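Local coordinates for protein carnitinyl-CoA dehydratase (Mycobacterium avium, PDB 3R0O) that probably adds water to, or removes it from, the acyl chain of a coenzyme A thioester such as carnitinyl-CoA, as a lyase of the crotonase family, at residues Val25-Ile30 against Val64-Gly69; Leu131-Glu136 against Ile189-Pro194. One frame throughout, in Å; residues are numbered along the deposited sequence.

Overall arrangement
Both contacts are parallel strand pairings in one mixed six-stranded sheet, the central sheet of the crotonase fold. Contact 1 (Val-25 to Ile-30 against Val-64 to Gly-69) closes first along the chain, through a beta-alpha-beta crossover by way of helix 41-56; contact 2 (Leu-131 to Glu-136 against Ile-189 to Pro-194) follows and adds the outermost strand at one end. Their centres lie 14 Å apart and their nearest atoms about 7 Å, with strand 110-114 bridging the interval by backbone bonding to both. Helix 198-210 packs on side chains of both pairs. Contact 1 is buried within its own subunit, whereas contact 2 reaches a second copy of the protein through Asn-190.

Contact 1: Val25-Ile30 against Val64-Gly69; sequences VALITI and VITGAG
Five backbone hydrogen bonds zip Val-25 to Ile-30 onto Val-64 to Gly-69 as parallel strands. Ile-28 lends both its polar backbone atoms: its N reaches Val-64 O at 2.7 Å along an almost straight N-H...O line (178°), and its O receives Thr-66 N. Val-64 N binds Ala-26 O (2.9 Å), next to a further backbone bond between Ala-26 and Ala-62, and further along Ile-30 N binds Thr-66 O. The last rung, Ala-68 N to Ile-30 O at 2.8 Å, carries the pairing just past the end of strand 62-67. Weaker CA-H...O contacts run between these bonds, among them Ile-65 CA to Ile-28 O at 3.2 Å.

On the face bearing Leu-27, Thr-29, Val-64 and Thr-66, the Leu-27 side chain slants across that of Val-64, bringing CD1 to 3.6 Å from CG1. The other branch of Val-64, CG2, meets Val-25 CG1 at 3.9 Å. Thr-29 and Thr-66 stand side by side and point the same way, yet their hydroxyls do not pair. With OG1 swung anti to its own N (chi1 -159°), Thr-66 presents the methyl CG2 to Thr-29 OG1 at 3.6 Å, while its hydroxyl is hydrogen-bonded to Ala-113 O of the next strand. Helix 198-210 covers Val-25, Val-64 and Thr-66 here. The other face carries Ile-28, Ile-30 and Ile-65; Ile-28 CG2 lies 4.2 Å from Ile-65 CG1, and both isoleucines pack on Val-47 of helix 41-56. Gly-67 takes the place across from Ile-30. The side chain of Asn-115 holds this end, OD1 accepting from Gly-67 N and ND2 donating to Gly-69 O. Strand 25-30, helix 41-56 and strand 62-67 thus form a classic beta-alpha-beta unit, part of the repeated beta-beta-alpha spiral of the crotonase fold.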
loop_
_atom_site.group_PDB
_atom_site.type_symbol
_atom_site.label_atom_id
_atom_site.label_comp_id
_atom_site.label_asym_id
_atom_site.label_seq_id
_atom_site.Cartn_x
_atom_site.Cartn_y
_atom_site.Cartn_z
ATOM N N VAL A 25 6.099 -29.486 -7.247
ATOM C CA VAL A 25 5.568 -28.328 -8.000
ATOM C C VAL A 25 4.702 -28.754 -9.185
ATOM O O VAL A 25 5.071 -29.648 -9.964
ATOM C CB VAL A 25 6.683 -27.331 -8.505
ATOM C CG1 VAL A 25 6.061 -26.093 -9.190
ATOM C CG2 VAL A 25 7.620 -26.903 -7.372
ATOM N N ALA A 26 3.539 -28.121 -9.304
ATOM C CA ALA A 26 2.680 -28.302 -10.461
ATOM C C ALA A 26 2.941 -27.154 -11.402
ATOM O O ALA A 26 2.725 -25.983 -11.035
ATOM C CB ALA A 26 1.215 -28.332 -10.057
ATOM N N LEU A 27 3.420 -27.496 -12.599
ATOM C CA LEU A 27 3.680 -26.539 -13.664
ATOM C C LEU A 27 2.549 -26.571 -14.704
ATOM O O LEU A 27 2.298 -27.604 -15.364
ATOM C CB LEU A 27 5.048 -26.825 -14.343
ATOM C CG LEU A 27 5.454 -25.997 -15.577
ATOM C CD1 LEU A 27 5.714 -24.504 -15.259
ATOM C CD2 LEU A 27 6.684 -26.599 -16.279
ATOM N N ILE A 28 1.883 -25.437 -14.851
ATOM C CA ILE A 28 0.802 -25.291 -15.811
ATOM C C ILE A 28 1.287 -24.408 -16.925
ATOM O O ILE A 28 1.794 -23.328 -16.657
ATOM C CB ILE A 28 -0.422 -24.593 -15.173
ATOM C CG1 ILE A 28 -0.872 -25.357 -13.919
ATOM C CG2 ILE A 28 -1.522 -24.411 -16.248
ATOM C CD1 ILE A 28 -1.820 -24.594 -13.009
ATOM N N THR A 29 1.128 -24.852 -18.172
ATOM C CA THR A 29 1.575 -24.092 -19.317
ATOM C C THR A 29 0.357 -23.854 -20.169
ATOM O O THR A 29 -0.265 -24.816 -20.660
ATOM C CB THR A 29 2.653 -24.862 -20.141
ATOM O OG1 THR A 29 3.782 -25.162 -19.303
ATOM C CG2 THR A 29 3.117 -24.040 -21.338
ATOM N N ILE A 30 0.007 -22.581 -20.360
ATOM C CA ILE A 30 -0.986 -22.236 -21.370
ATOM C C ILE A 30 -0.360 -22.496 -22.726
ATOM O O ILE A 30 0.683 -21.930 -23.040
ATOM C CB ILE A 30 -1.449 -20.785 -21.277
ATOM C CG1 ILE A 30 -2.100 -20.535 -19.895
ATOM C CG2 ILE A 30 -2.387 -20.480 -22.461
ATOM C CD1 ILE A 30 -2.426 -19.051 -19.610
ATOM N N VAL A 64 3.252 -23.192 -10.566
ATOM C CA VAL A 64 3.785 -22.241 -11.523
ATOM C C VAL A 64 2.889 -22.249 -12.748
ATOM O O VAL A 64 2.526 -23.319 -13.252
ATOM C CB VAL A 64 5.252 -22.591 -11.917
ATOM C CG1 VAL A 64 5.766 -21.663 -13.051
ATOM C CG2 VAL A 64 6.193 -22.542 -10.673
ATOM N N ILE A 65 2.493 -21.060 -13.202
ATOM C CA ILE A 65 1.771 -20.927 -14.468
ATOM C C ILE A 65 2.611 -20.123 -15.475
ATOM O O ILE A 65 3.220 -19.114 -15.117
ATOM C CB ILE A 65 0.353 -20.286 -14.258
ATOM C CG1 ILE A 65 -0.487 -20.374 -15.540
ATOM C CG2 ILE A 65 0.458 -18.843 -13.758
ATOM C CD1 ILE A 65 -2.036 -20.254 -15.296
ATOM N N THR A 66 2.651 -20.574 -16.726
ATOM C CA THR A 66 3.428 -19.908 -17.761
ATOM C C THR A 66 2.726 -20.048 -19.123
ATOM O O THR A 66 1.725 -20.770 -19.236
ATOM C CB THR A 66 4.886 -20.492 -17.789
ATOM O OG1 THR A 66 5.796 -19.570 -18.423
ATOM C CG2 THR A 66 4.929 -21.874 -18.488
ATOM N N GLY A 67 3.242 -19.360 -20.148
ATOM C CA GLY A 67 2.703 -19.459 -21.521
ATOM C C GLY A 67 3.733 -20.146 -22.403
ATOM O O GLY A 67 4.926 -20.014 -22.162
ATOM N N ALA A 68 3.281 -20.897 -23.404
ATOM C CA ALA A 68 4.189 -21.510 -24.388
ATOM C C ALA A 68 4.933 -20.456 -25.227
ATOM O O ALA A 68 4.384 -19.384 -25.534
ATOM C CB ALA A 68 3.426 -22.453 -25.298
ATOM N N GLY A 69 6.177 -20.773 -25.588
ATOM C CA GLY A 69 6.977 -19.901 -26.455
ATOM C C GLY A 69 7.549 -18.688 -25.718
ATOM O O GLY A 69 7.542 -18.617 -24.474
#

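Contact 2: Leu131-Glu136 against Ile189-Pro194; sequences LVIACE and INEVVP
Asn-190 turns its amide across the Leu-131 side chain and takes a backbone partner's place: with CG beside its own N (chi1 -54°), the amide folds back so that OD1 accepts Val-132 N at 2.8 Å, the donor lying in the carbonyl plane. A separate backbone bond joins Asn-190 N to Val-132 O at 2.7 Å, so that Asn-190 engages both the N and the O of Val-132 along one edge of the strand. Leu-131 CD2 rests 3.7 Å from Asn-190 ND2, which is itself hydrogen-bonded to Lys-166 O and Glu-170 OE1 of the second subunit.

Ile-133 and Glu-191 lie alongside each other, pointing the same way; the extended glutamate brings OE1 to 3.3 Å from Ile-133 CD1. Ile-133 CG2 also meets Val-193 CG2, the two side chains slanting past one another. On the opposite face, Val-132 CG1 contacts Ile-189 CG2 at 3.5 Å, and Ile-189 CD1 reaches Ala-134 CB. Glu-136, bent at its second torsion, crosses Val-192 at about a right angle, with OE2 3.5 Å from CG1. Between the faces, Ala-134 binds Glu-191 O through its N and Val-193 N through its O.

Strand 191-193 is thereby laid along strand 131-135 at the end of the sheet, with strand 110-114 on the far side of 131-135. Helix 198-210 packs over Leu-131, Ile-133 and Val-193, and helix 180-186 over Ile-189 and Val-192.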
loop_
_atom_site.group_PDB
_atom_site.type_symbol
_atom_site.label_atom_id
_atom_site.label_comp_id
_atom_site.label_asym_id
_atom_site.label_seq_id
_atom_site.Cartn_x
_atom_site.Cartn_y
_atom_site.Cartn_z
ATOM N N LEU A 131 3.448 -14.475 -6.615
ATOM C CA LEU A 131 4.790 -14.059 -6.949
ATOM C C LEU A 131 4.905 -13.997 -8.483
ATOM O O LEU A 131 4.141 -14.656 -9.206
ATOM C CB LEU A 131 5.775 -15.075 -6.351
ATOM C CG LEU A 131 5.707 -15.208 -4.810
ATOM C CD1 LEU A 131 6.439 -16.432 -4.303
ATOM C CD2 LEU A 131 6.269 -13.965 -4.146
ATOM N N VAL A 132 5.835 -13.192 -8.981
ATOM C CA VAL A 132 6.003 -13.053 -10.434
ATOM C C VAL A 132 7.460 -12.982 -10.851
ATOM O O VAL A 132 8.213 -12.183 -10.292
ATOM C CB VAL A 132 5.266 -11.793 -11.009
ATOM C CG1 VAL A 132 5.512 -11.696 -12.526
ATOM C CG2 VAL A 132 3.775 -11.838 -10.715
ATOM N N ILE A 133 7.845 -13.806 -11.845
ATOM C CA ILE A 133 9.135 -13.664 -12.515
ATOM C C ILE A 133 8.851 -13.359 -13.977
ATOM O O ILE A 133 8.021 -14.019 -14.608
ATOM C CB ILE A 133 10.042 -14.917 -12.372
ATOM C CG1 ILE A 133 10.386 -15.121 -10.889
ATOM C CG2 ILE A 133 11.350 -14.726 -13.172
ATOM C CD1 ILE A 133 11.292 -16.284 -10.603
ATOM N N ALA A 134 9.492 -12.315 -14.487
ATOM C CA ALA A 134 9.301 -11.934 -15.884
ATOM C C ALA A 134 10.633 -11.983 -16.635
ATOM O O ALA A 134 11.684 -11.778 -16.048
ATOM C CB ALA A 134 8.680 -10.541 -15.997
ATOM N N CYS A 135 10.571 -12.264 -17.923
ATOM C CA CYS A 135 11.741 -12.181 -18.768
ATOM C C CYS A 135 11.953 -10.709 -19.150
ATOM O O CYS A 135 11.044 -9.889 -18.969
ATOM C CB CYS A 135 11.568 -13.081 -20.000
ATOM S SG CYS A 135 10.180 -12.593 -21.059
ATOM N N GLU A 136 13.158 -10.384 -19.632
ATOM C CA GLU A 136 13.569 -9.024 -19.990
ATOM C C GLU A 136 12.567 -8.319 -20.875
ATOM O O GLU A 136 12.231 -7.152 -20.641
ATOM C CB GLU A 136 14.924 -9.056 -20.714
ATOM C CG GLU A 136 16.129 -9.254 -19.807
ATOM C CD GLU A 136 16.440 -8.035 -18.937
ATOM O OE1 GLU A 136 16.036 -6.915 -19.325
ATOM O OE2 GLU A 136 17.093 -8.180 -17.873
ATOM N N ILE A 189 6.773 -7.012 -9.356
ATOM C CA ILE A 189 7.207 -8.372 -9.684
ATOM C C ILE A 189 8.476 -8.693 -8.892
ATOM O O ILE A 189 9.055 -7.775 -8.300
ATOM C CB ILE A 189 7.420 -8.560 -11.189
ATOM C CG1 ILE A 189 8.614 -7.724 -11.669
ATOM C CG2 ILE A 189 6.100 -8.279 -11.973
ATOM C CD1 ILE A 189 9.033 -8.102 -13.091
ATOM N N ASN A 190 8.886 -9.966 -8.845
ATOM C CA ASN A 190 9.976 -10.348 -7.929
ATOM C C ASN A 190 11.334 -10.485 -8.591
ATOM O O ASN A 190 12.358 -10.371 -7.935
ATOM C CB ASN A 190 9.653 -11.628 -7.145
ATOM C CG ASN A 190 8.329 -11.534 -6.410
ATOM O OD1 ASN A 190 7.287 -11.826 -6.987
ATOM N ND2 ASN A 190 8.360 -11.077 -5.151
ATOM N N GLU A 191 11.342 -10.733 -9.894
ATOM C CA GLU A 191 12.595 -10.975 -10.575
ATOM C C GLU A 191 12.431 -10.760 -12.065
ATOM O O GLU A 191 11.351 -10.980 -12.618
ATOM C CB GLU A 191 13.088 -12.400 -10.285
ATOM C CG GLU A 191 14.552 -12.595 -10.632
ATOM C CD GLU A 191 15.065 -13.980 -10.326
ATOM O OE1 GLU A 191 14.266 -14.882 -9.964
ATOM O OE2 GLU A 191 16.287 -14.167 -10.474
ATOM N N VAL A 192 13.523 -10.328 -12.697
ATOM C CA VAL A 192 13.593 -10.189 -14.138
ATOM C C VAL A 192 14.766 -11.075 -14.565
ATOM O O VAL A 192 15.827 -10.990 -13.953
ATOM C CB VAL A 192 13.824 -8.712 -14.534
ATOM C CG1 VAL A 192 14.189 -8.577 -16.016
ATOM C CG2 VAL A 192 12.573 -7.864 -14.184
ATOM N N VAL A 193 14.562 -11.933 -15.575
ATOM C CA VAL A 193 15.565 -12.920 -16.031
ATOM C C VAL A 193 15.639 -12.913 -17.568
ATOM O O VAL A 193 14.767 -12.344 -18.206
ATOM C CB VAL A 193 15.248 -14.359 -15.522
ATOM C CG1 VAL A 193 15.270 -14.420 -13.978
ATOM C CG2 VAL A 193 13.917 -14.902 -16.118
ATOM N N PRO A 194 16.681 -13.531 -18.169
ATOM C CA PRO A 194 16.759 -13.533 -19.641
ATOM C C PRO A 194 15.573 -14.244 -20.325
ATOM O O PRO A 194 15.031 -15.220 -19.795
ATOM C CB PRO A 194 18.063 -14.294 -19.925
ATOM C CG PRO A 194 18.937 -14.028 -18.698
ATOM C CD PRO A 194 17.932 -14.019 -17.540
#